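NDP-rhamnosyltransferase (Saccharopolyspora spinosa, PDB 3TSA) is a glycosyltransferase of the GT-B type, built from two domains that each hold a parallel beta sheet flanked by helices. Local coordinates at residues P115-C123 against L136-D146; P175-P183 against P192-V200. All coordinates share one frame; numbering follows the deposited sequence.

How the contacts relate
Strand 117-121 comes first along the chain, and helix 125-133 leads from it to strand 138-141. Contact 1 closes that crossover. After helix 151-166 the chain adds strand 177-180 beside strand 138-141. A short connection without helix or strand then leads to strand 195-196, and contact 2 closes this loop at the end of the seven-stranded sheet. The contacts therefore follow in series; neither nests in nor crosses the other. They meet along the shared border of strands 138-141 and 177-180. Arg142 of contact 1 also bridges to Asp180 and bonds to the backbone oxygen of Pro192, both in contact 2.

Contact 1: P115-C123 against L136-D146; sequences PSVLLVDVC and LPVVLHRWGVD
Strands 117-121 and 138-141 pair in parallel inside the main sheet of the N-terminal domain, in a buried contact. Leu118 N gives its hydrogen to Pro137 O at 3.0 Å, and Leu118 O takes one from Val139 N. The ladder continues through Val120 to His141. Its last rung is weaker in geometry: Val122 N lies 3.2 Å from His141 O and 50° above that carbonyl plane.

Leu118, Val120, Val138 and Leu140 share one face. Val138 holds CG1 anti to its backbone N (chi1 168°) and straddles two neighbours, with CG2 3.8 Å from Leu118 CD1 and CG1 3.9 Å from Val120 CG2. The end of Leu140 comes nearer to strand 117-121 and sets CD2 3.7 Å from Val120 CB. On the other face Leu119 CD1 reaches across to Val139 CG1 at 4.0 Å. Strand 3-7 flanks 117-121 on its other edge.

Beyond the strands, the Trp143 ring meets the C-terminal end of 115-123 with its edge. Cys123 SG makes a sulfur-aromatic contact there, near the ring plane and 3.7 Å from Trp143 CH2. Asp121 OD1 is also at the ring edge, with its carboxylate turned 61° from the ring. That oxygen accepts from Cys123 N, forming an Asx turn, while OD2 bonds to His14. The indole NE1 is bonded to Asp317. Val122 CG2 packs on Arg142 CG at 3.7 Å, beside the Arg142-Asp146 salt bridge.

Parallel neighbours joined through helix 125-133 make a beta-alpha-beta unit of the Rossmann-like domain found in GT-B glycosyltransferases.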
loop_
_atom_site.group_PDB
_atom_site.type_symbol
_atom_site.label_atom_id
_atom_site.label_comp_id
_atom_site.label_asym_id
_atom_site.label_seq_id
_atom_site.Cartn_x
_atom_site.Cartn_y
_atom_site.Cartn_z
ATOM N N PRO A 115 3.936 20.188 -5.157
ATOM C CA PRO A 115 4.329 19.042 -5.932
ATOM C C PRO A 115 5.326 19.393 -7.022
ATOM O O PRO A 115 5.373 20.572 -7.529
ATOM C CB PRO A 115 2.976 18.572 -6.532
ATOM C CG PRO A 115 2.235 19.821 -6.700
ATOM C CD PRO A 115 2.501 20.487 -5.345
ATOM N N SER A 116 6.153 18.434 -7.389
ATOM C CA SER A 116 6.977 18.667 -8.553
ATOM C C SER A 116 6.473 18.056 -9.832
ATOM O O SER A 116 6.964 18.392 -10.906
ATOM C CB SER A 116 8.427 18.265 -8.320
ATOM O OG SER A 116 8.510 16.933 -7.955
ATOM N N VAL A 117 5.471 17.186 -9.759
ATOM C CA VAL A 117 5.030 16.561 -10.975
ATOM C C VAL A 117 3.592 16.111 -10.607
ATOM O O VAL A 117 3.297 15.840 -9.392
ATOM C CB VAL A 117 5.937 15.357 -11.349
ATOM C CG1 VAL A 117 5.969 14.347 -10.263
ATOM C CG2 VAL A 117 5.506 14.713 -12.698
ATOM N N LEU A 118 2.729 16.168 -11.611
ATOM C CA LEU A 118 1.326 15.752 -11.460
ATOM C C LEU A 118 1.150 14.442 -12.229
ATOM O O LEU A 118 1.461 14.377 -13.417
ATOM C CB LEU A 118 0.383 16.821 -11.985
ATOM C CG LEU A 118 0.593 18.238 -11.475
ATOM C CD1 LEU A 118 -0.528 19.135 -12.218
ATOM C CD2 LEU A 118 0.487 18.280 -9.926
ATOM N N LEU A 119 0.625 13.406 -11.559
ATOM C CA LEU A 119 0.305 12.148 -12.214
ATOM C C LEU A 119 -1.220 12.145 -12.300
ATOM O O LEU A 119 -1.916 12.111 -11.281
ATOM C CB LEU A 119 0.791 11.011 -11.324
ATOM C CG LEU A 119 0.458 9.631 -11.889
ATOM C CD1 LEU A 119 1.082 9.398 -13.264
ATOM C CD2 LEU A 119 0.935 8.571 -10.929
ATOM N N VAL A 120 -1.739 12.209 -13.518
ATOM C CA VAL A 120 -3.114 12.612 -13.721
ATOM C C VAL A 120 -3.825 11.560 -14.510
ATOM O O VAL A 120 -3.320 11.154 -15.574
ATOM C CB VAL A 120 -3.084 13.949 -14.506
ATOM C CG1 VAL A 120 -4.513 14.414 -14.862
ATOM C CG2 VAL A 120 -2.370 15.042 -13.608
ATOM N N ASP A 121 -4.997 11.085 -14.032
ATOM C CA ASP A 121 -5.820 10.205 -14.865
ATOM C C ASP A 121 -6.147 10.879 -16.217
ATOM O O ASP A 121 -6.453 12.065 -16.254
ATOM C CB ASP A 121 -7.077 9.939 -14.031
ATOM C CG ASP A 121 -8.211 9.179 -14.753
ATOM O OD1 ASP A 121 -8.396 9.125 -15.975
ATOM O OD2 ASP A 121 -9.071 8.689 -13.971
ATOM N N VAL A 122 -6.105 10.114 -17.327
ATOM C CA VAL A 122 -6.380 10.703 -18.660
ATOM C C VAL A 122 -7.639 11.492 -18.713
ATOM O O VAL A 122 -7.664 12.539 -19.386
ATOM C CB VAL A 122 -6.409 9.628 -19.795
ATOM C CG1 VAL A 122 -7.104 10.171 -20.969
ATOM C CG2 VAL A 122 -4.966 9.381 -20.225
ATOM N N CYS A 123 -8.689 11.049 -18.023
ATOM C CA CYS A 123 -9.942 11.820 -17.990
ATOM C C CYS A 123 -10.048 12.911 -16.917
ATOM O O CYS A 123 -10.984 13.722 -16.973
ATOM C CB CYS A 123 -11.069 10.897 -17.738
ATOM S SG CYS A 123 -11.361 9.785 -19.183
ATOM N N LEU A 136 3.623 23.071 -14.031
ATOM C CA LEU A 136 4.224 21.805 -13.591
ATOM C C LEU A 136 3.977 20.764 -14.674
ATOM O O LEU A 136 2.881 20.748 -15.267
ATOM C CB LEU A 136 3.548 21.337 -12.307
ATOM C CG LEU A 136 3.632 22.313 -11.113
ATOM C CD1 LEU A 136 2.519 21.945 -10.112
ATOM C CD2 LEU A 136 5.030 22.298 -10.514
ATOM N N PRO A 137 4.949 19.843 -14.832
ATOM C CA PRO A 137 4.875 18.681 -15.752
ATOM C C PRO A 137 3.742 17.761 -15.378
ATOM O O PRO A 137 3.500 17.529 -14.178
ATOM C CB PRO A 137 6.251 18.036 -15.604
ATOM C CG PRO A 137 6.736 18.437 -14.271
ATOM C CD PRO A 137 6.161 19.795 -14.001
ATOM N N VAL A 138 3.025 17.302 -16.403
ATOM C CA VAL A 138 1.895 16.429 -16.243
ATOM C C VAL A 138 2.238 15.125 -16.925
ATOM O O VAL A 138 2.534 15.105 -18.131
ATOM C CB VAL A 138 0.591 17.057 -16.784
ATOM C CG1 VAL A 138 -0.517 16.023 -16.864
ATOM C CG2 VAL A 138 0.130 18.185 -15.848
ATOM N N VAL A 139 2.145 14.041 -16.163
ATOM C CA VAL A 139 2.271 12.714 -16.755
ATOM C C VAL A 139 0.868 12.149 -16.705
ATOM O O VAL A 139 0.271 11.978 -15.605
ATOM C CB VAL A 139 3.222 11.833 -15.942
ATOM C CG1 VAL A 139 3.204 10.357 -16.489
ATOM C CG2 VAL A 139 4.732 12.347 -16.014
ATOM N N LEU A 140 0.286 11.890 -17.872
ATOM C CA LEU A 140 -1.056 11.325 -17.911
ATOM C C LEU A 140 -0.945 9.796 -17.684
ATOM O O LEU A 140 0.030 9.151 -18.090
ATOM C CB LEU A 140 -1.769 11.584 -19.289
ATOM C CG LEU A 140 -2.351 12.987 -19.472
ATOM C CD1 LEU A 140 -3.329 12.934 -20.692
ATOM C CD2 LEU A 140 -3.031 13.513 -18.192
ATOM N N HIS A 141 -1.967 9.225 -17.047
ATOM C CA HIS A 141 -2.021 7.762 -16.827
ATOM C C HIS A 141 -3.312 7.134 -17.352
ATOM O O HIS A 141 -4.401 7.446 -16.860
ATOM C CB HIS A 141 -1.900 7.488 -15.310
ATOM C CG HIS A 141 -1.578 6.067 -14.988
ATOM N ND1 HIS A 141 -2.553 5.095 -14.958
ATOM C CD2 HIS A 141 -0.404 5.440 -14.715
ATOM C CE1 HIS A 141 -1.993 3.927 -14.675
ATOM N NE2 HIS A 141 -0.694 4.099 -14.540
ATOM N N ARG A 142 -3.195 6.217 -18.310
ATOM C CA ARG A 142 -4.332 5.451 -18.770
ATOM C C ARG A 142 -4.620 4.341 -17.786
ATOM O O ARG A 142 -3.699 3.702 -17.260
ATOM C CB ARG A 142 -4.003 4.816 -20.122
ATOM C CG ARG A 142 -4.033 5.896 -21.186
ATOM C CD ARG A 142 -3.527 5.363 -22.534
ATOM N NE ARG A 142 -3.793 6.446 -23.545
ATOM C CZ ARG A 142 -2.983 6.624 -24.609
ATOM N NH1 ARG A 142 -1.954 5.756 -24.863
ATOM N NH2 ARG A 142 -3.204 7.678 -25.433
ATOM N N TRP A 143 -5.911 4.084 -17.572
ATOM C CA TRP A 143 -6.253 2.873 -16.779
ATOM C C TRP A 143 -6.311 1.618 -17.652
ATOM O O TRP A 143 -6.261 0.471 -17.147
ATOM C CB TRP A 143 -7.558 3.108 -16.015
ATOM C CG TRP A 143 -8.692 3.227 -17.007
ATOM C CD1 TRP A 143 -9.383 2.197 -17.556
ATOM C CD2 TRP A 143 -9.098 4.398 -17.675
ATOM N NE1 TRP A 143 -10.262 2.660 -18.499
ATOM C CE2 TRP A 143 -10.118 4.014 -18.599
ATOM C CE3 TRP A 143 -8.764 5.755 -17.550
ATOM C CZ2 TRP A 143 -10.771 4.920 -19.413
ATOM C CZ3 TRP A 143 -9.416 6.675 -18.364
ATOM C CH2 TRP A 143 -10.423 6.243 -19.299
ATOM N N GLY A 144 -6.410 1.805 -18.965
ATOM C CA GLY A 144 -6.538 0.657 -19.862
ATOM C C GLY A 144 -6.845 1.129 -21.295
ATOM O O GLY A 144 -6.145 1.974 -21.807
ATOM N N VAL A 145 -7.879 0.555 -21.911
ATOM C CA VAL A 145 -8.312 1.009 -23.255
ATOM C C VAL A 145 -8.778 2.467 -23.119
ATOM O O VAL A 145 -9.452 2.827 -22.123
ATOM C CB VAL A 145 -9.428 0.105 -23.804
ATOM C CG1 VAL A 145 -9.949 0.666 -25.129
ATOM C CG2 VAL A 145 -8.873 -1.304 -24.030
ATOM N N ASP A 146 -8.315 3.311 -24.026
ATOM C CA ASP A 146 -8.523 4.797 -23.882
ATOM C C ASP A 146 -9.312 5.232 -25.109
ATOM O O ASP A 146 -8.732 5.392 -26.179
ATOM C CB ASP A 146 -7.134 5.491 -23.849
ATOM C CG ASP A 146 -7.248 7.032 -23.747
ATOM O OD1 ASP A 146 -8.390 7.587 -23.778
ATOM O OD2 ASP A 146 -6.209 7.679 -23.601
#

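Contact 2: P175-P183 against P192-V200; sequences PELILDPCP and PQGAPVQYV
Ala195 presents its methyl to two leucines of strand 177-180. Leu177 CD1 approaches CB of Ala195 to 3.9 Å, and Leu179 CD2 approaches that Ala195 CB to 4.1 Å. Leu177 reaches over because its CG stands anti to the backbone N (chi1 179°). Val197 continues this apolar row. Its CG1 sits between its own backbone N and carbonyl carbon, and from there Val197 CG1 packs 4.0 Å from Leu179 CB and also meets Pro181. Helix 376-385 packs on Leu177, Leu179 and Val197.

Ile178 crosses Pro192 obliquely, with Ile178 CD1 against Pro192 CB at 4.1 Å. Gly194, without a side chain, lets the chains run close: Ile178 O comes within 3.2 Å of Gly194 CA.

Asp180 lies on the opposite face of the sheet from Leu179 and Ala195. Asp180 OD1 accepts from Cys182 N at 2.9 Å, from above the carboxylate plane, and so closes an Asx turn. OD2 receives a hydrogen from a water that in turn accepts from Gly194 N, linking the segments. OD2 also forms a salt bridge with Arg142 and accepts from Gln187 NE2. The positive charge of Arg142 would tend to keep the carboxylate ionised.

The backbones join through three bonds. Ala195 N gives to Ile178 O, and Asp180 N to Ala195 O at 2.8 Å. Val197 N meets Asp180 O at 3.2 Å, from 60° above the carbonyl plane. Two further waters bridge Ile178 N to Gln193 O and Pro181 O to Tyr199 N. Tyr199 OH is bonded to Thr301.

A short parallel strand, 195-196, thus completes one edge of the seven-stranded Rossmann-like sheet in the N-terminal domain of this GT-B fold.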
loop_
_atom_site.group_PDB
_atom_site.type_symbol
_atom_site.label_atom_id
_atom_site.label_comp_id
_atom_site.label_asym_id
_atom_site.label_seq_id
_atom_site.Cartn_x
_atom_site.Cartn_y
_atom_site.Cartn_z
ATOM N N PRO A 175 0.242 16.967 -22.567
ATOM C CA PRO A 175 1.014 16.468 -21.413
ATOM C C PRO A 175 2.462 16.119 -21.788
ATOM O O PRO A 175 2.765 15.787 -22.963
ATOM C CB PRO A 175 0.231 15.219 -20.963
ATOM C CG PRO A 175 -0.408 14.713 -22.329
ATOM C CD PRO A 175 -0.831 16.043 -22.973
ATOM N N GLU A 176 3.322 16.085 -20.782
ATOM C CA GLU A 176 4.721 15.654 -20.942
ATOM C C GLU A 176 4.858 14.235 -21.463
ATOM O O GLU A 176 5.782 13.937 -22.262
ATOM C CB GLU A 176 5.458 15.734 -19.608
ATOM C CG GLU A 176 6.651 16.534 -19.619
ATOM C CD GLU A 176 6.336 17.912 -20.139
ATOM O OE1 GLU A 176 6.913 18.218 -21.214
ATOM O OE2 GLU A 176 5.468 18.636 -19.536
ATOM N N LEU A 177 3.934 13.350 -21.047
ATOM C CA LEU A 177 4.144 11.912 -21.199
ATOM C C LEU A 177 2.736 11.305 -20.950
ATOM O O LEU A 177 1.971 11.838 -20.146
ATOM C CB LEU A 177 5.126 11.485 -20.079
ATOM C CG LEU A 177 5.499 10.027 -19.991
ATOM C CD1 LEU A 177 6.055 9.593 -21.353
ATOM C CD2 LEU A 177 6.505 9.757 -18.846
ATOM N N ILE A 178 2.391 10.221 -21.647
ATOM C CA ILE A 178 1.173 9.408 -21.276
ATOM C C ILE A 178 1.691 8.040 -20.895
ATOM O O ILE A 178 2.527 7.478 -21.661
ATOM C CB ILE A 178 0.251 9.216 -22.490
ATOM C CG1 ILE A 178 -0.167 10.633 -22.974
ATOM C CG2 ILE A 178 -0.965 8.464 -22.038
ATOM C CD1 ILE A 178 -0.947 10.654 -24.342
ATOM N N LEU A 179 1.274 7.501 -19.731
ATOM C CA LEU A 179 1.703 6.115 -19.418
ATOM C C LEU A 179 0.538 5.182 -19.768
ATOM O O LEU A 179 -0.607 5.520 -19.497
ATOM C CB LEU A 179 2.031 5.941 -17.946
ATOM C CG LEU A 179 3.133 6.892 -17.457
ATOM C CD1 LEU A 179 3.335 6.543 -15.984
ATOM C CD2 LEU A 179 4.417 6.637 -18.171
ATOM N N ASP A 180 0.840 4.017 -20.350
ATOM C CA ASP A 180 -0.224 3.150 -20.876
ATOM C C ASP A 180 0.050 1.693 -20.482
ATOM O O ASP A 180 0.993 1.055 -21.029
ATOM C CB ASP A 180 -0.208 3.323 -22.456
ATOM C CG ASP A 180 -1.374 2.677 -23.088
ATOM O OD1 ASP A 180 -2.127 1.955 -22.377
ATOM O OD2 ASP A 180 -1.560 2.902 -24.333
ATOM N N PRO A 181 -0.821 1.089 -19.607
ATOM C CA PRO A 181 -0.668 -0.300 -19.254
ATOM C C PRO A 181 -1.483 -1.254 -20.186
ATOM O O PRO A 181 -1.443 -2.474 -20.031
ATOM C CB PRO A 181 -1.257 -0.339 -17.841
ATOM C CG PRO A 181 -2.505 0.636 -17.926
ATOM C CD PRO A 181 -1.906 1.786 -18.865
ATOM N N CYS A 182 -2.238 -0.692 -21.137
ATOM C CA CYS A 182 -2.964 -1.570 -22.039
ATOM C C CYS A 182 -2.074 -2.383 -23.015
ATOM O O CYS A 182 -1.159 -1.834 -23.612
ATOM C CB CYS A 182 -3.934 -0.668 -22.870
ATOM S SG CYS A 182 -5.101 -1.624 -23.892
ATOM N N PRO A 183 -2.316 -3.696 -23.142
ATOM C CA PRO A 183 -1.626 -4.474 -24.153
ATOM C C PRO A 183 -1.726 -3.707 -25.496
ATOM O O PRO A 183 -2.813 -3.319 -25.898
ATOM C CB PRO A 183 -2.413 -5.799 -24.139
ATOM C CG PRO A 183 -2.937 -5.901 -22.712
ATOM C CD PRO A 183 -3.311 -4.496 -22.379
ATOM N N PRO A 192 -3.379 8.458 -28.796
ATOM C CA PRO A 192 -2.023 8.948 -29.051
ATOM C C PRO A 192 -1.024 8.008 -28.428
ATOM O O PRO A 192 -1.381 7.308 -27.448
ATOM C CB PRO A 192 -2.031 10.285 -28.276
ATOM C CG PRO A 192 -3.322 10.847 -28.600
ATOM C CD PRO A 192 -4.181 9.548 -28.199
ATOM N N GLN A 193 0.209 7.943 -28.930
ATOM C CA GLN A 193 1.190 7.016 -28.368
ATOM C C GLN A 193 1.495 7.318 -26.856
ATOM O O GLN A 193 1.591 8.478 -26.428
ATOM C CB GLN A 193 2.492 7.051 -29.177
ATOM C CG GLN A 193 3.579 6.093 -28.642
ATOM C CD GLN A 193 4.848 6.196 -29.398
ATOM O OE1 GLN A 193 4.868 6.748 -30.513
ATOM N NE2 GLN A 193 5.947 5.674 -28.812
ATOM N N GLY A 194 1.555 6.275 -26.053
ATOM C CA GLY A 194 1.966 6.426 -24.663
ATOM C C GLY A 194 3.074 5.426 -24.334
ATOM O O GLY A 194 3.233 4.369 -24.982
ATOM N N ALA A 195 3.849 5.758 -23.340
ATOM C CA ALA A 195 4.946 4.914 -22.904
ATOM C C ALA A 195 4.389 3.658 -22.149
ATOM O O ALA A 195 3.430 3.795 -21.355
ATOM C CB ALA A 195 5.830 5.734 -21.949
ATOM N N PRO A 196 4.967 2.453 -22.399
ATOM C CA PRO A 196 4.457 1.238 -21.742
ATOM C C PRO A 196 4.746 1.238 -20.269
ATOM O O PRO A 196 5.856 1.602 -19.890
ATOM C CB PRO A 196 5.171 0.056 -22.451
ATOM C CG PRO A 196 6.485 0.750 -23.104
ATOM C CD PRO A 196 6.105 2.208 -23.317
ATOM N N VAL A 197 3.756 0.802 -19.467
ATOM C CA VAL A 197 4.047 0.451 -18.067
ATOM C C VAL A 197 3.352 -0.869 -17.798
ATOM O O VAL A 197 2.139 -0.971 -18.031
ATOM C CB VAL A 197 3.690 1.590 -17.043
ATOM C CG1 VAL A 197 2.150 1.996 -17.055
ATOM C CG2 VAL A 197 4.074 1.180 -15.639
ATOM N N GLN A 198 4.066 -1.870 -17.268
ATOM C CA GLN A 198 3.485 -3.211 -17.053
ATOM C C GLN A 198 2.365 -3.178 -15.977
ATOM O O GLN A 198 2.540 -2.645 -14.851
ATOM C CB GLN A 198 4.602 -4.201 -16.577
ATOM C CG GLN A 198 4.117 -5.584 -16.598
ATOM C CD GLN A 198 5.166 -6.601 -16.335
ATOM O OE1 GLN A 198 6.340 -6.491 -16.779
ATOM N NE2 GLN A 198 4.747 -7.658 -15.710
ATOM N N TYR A 199 1.217 -3.771 -16.335
ATOM C CA TYR A 199 0.078 -3.895 -15.395
ATOM C C TYR A 199 0.545 -4.826 -14.268
ATOM O O TYR A 199 0.998 -5.942 -14.558
ATOM C CB TYR A 199 -1.155 -4.481 -16.152
ATOM C CG TYR A 199 -2.294 -4.641 -15.160
ATOM C CD1 TYR A 199 -2.949 -3.492 -14.626
ATOM C CD2 TYR A 199 -2.613 -5.877 -14.676
ATOM C CE1 TYR A 199 -3.916 -3.613 -13.627
ATOM C CE2 TYR A 199 -3.633 -6.017 -13.719
ATOM C CZ TYR A 199 -4.249 -4.896 -13.188
ATOM O OH TYR A 199 -5.218 -5.104 -12.171
ATOM N N VAL A 200 0.345 -4.392 -13.010
ATOM C CA VAL A 200 0.598 -5.260 -11.849
ATOM C C VAL A 200 -0.760 -5.428 -11.226
ATOM O O VAL A 200 -1.398 -4.453 -10.876
ATOM C CB VAL A 200 1.500 -4.550 -10.849
ATOM C CG1 VAL A 200 1.591 -5.396 -9.556
ATOM C CG2 VAL A 200 2.873 -4.452 -11.461
HETATM O O HOH W 1 3.560 9.691 -24.298
HETATM O O HOH W 2 -0.000 3.816 -26.466
HETATM O O HOH W 3 0.622 -4.021 -19.159
#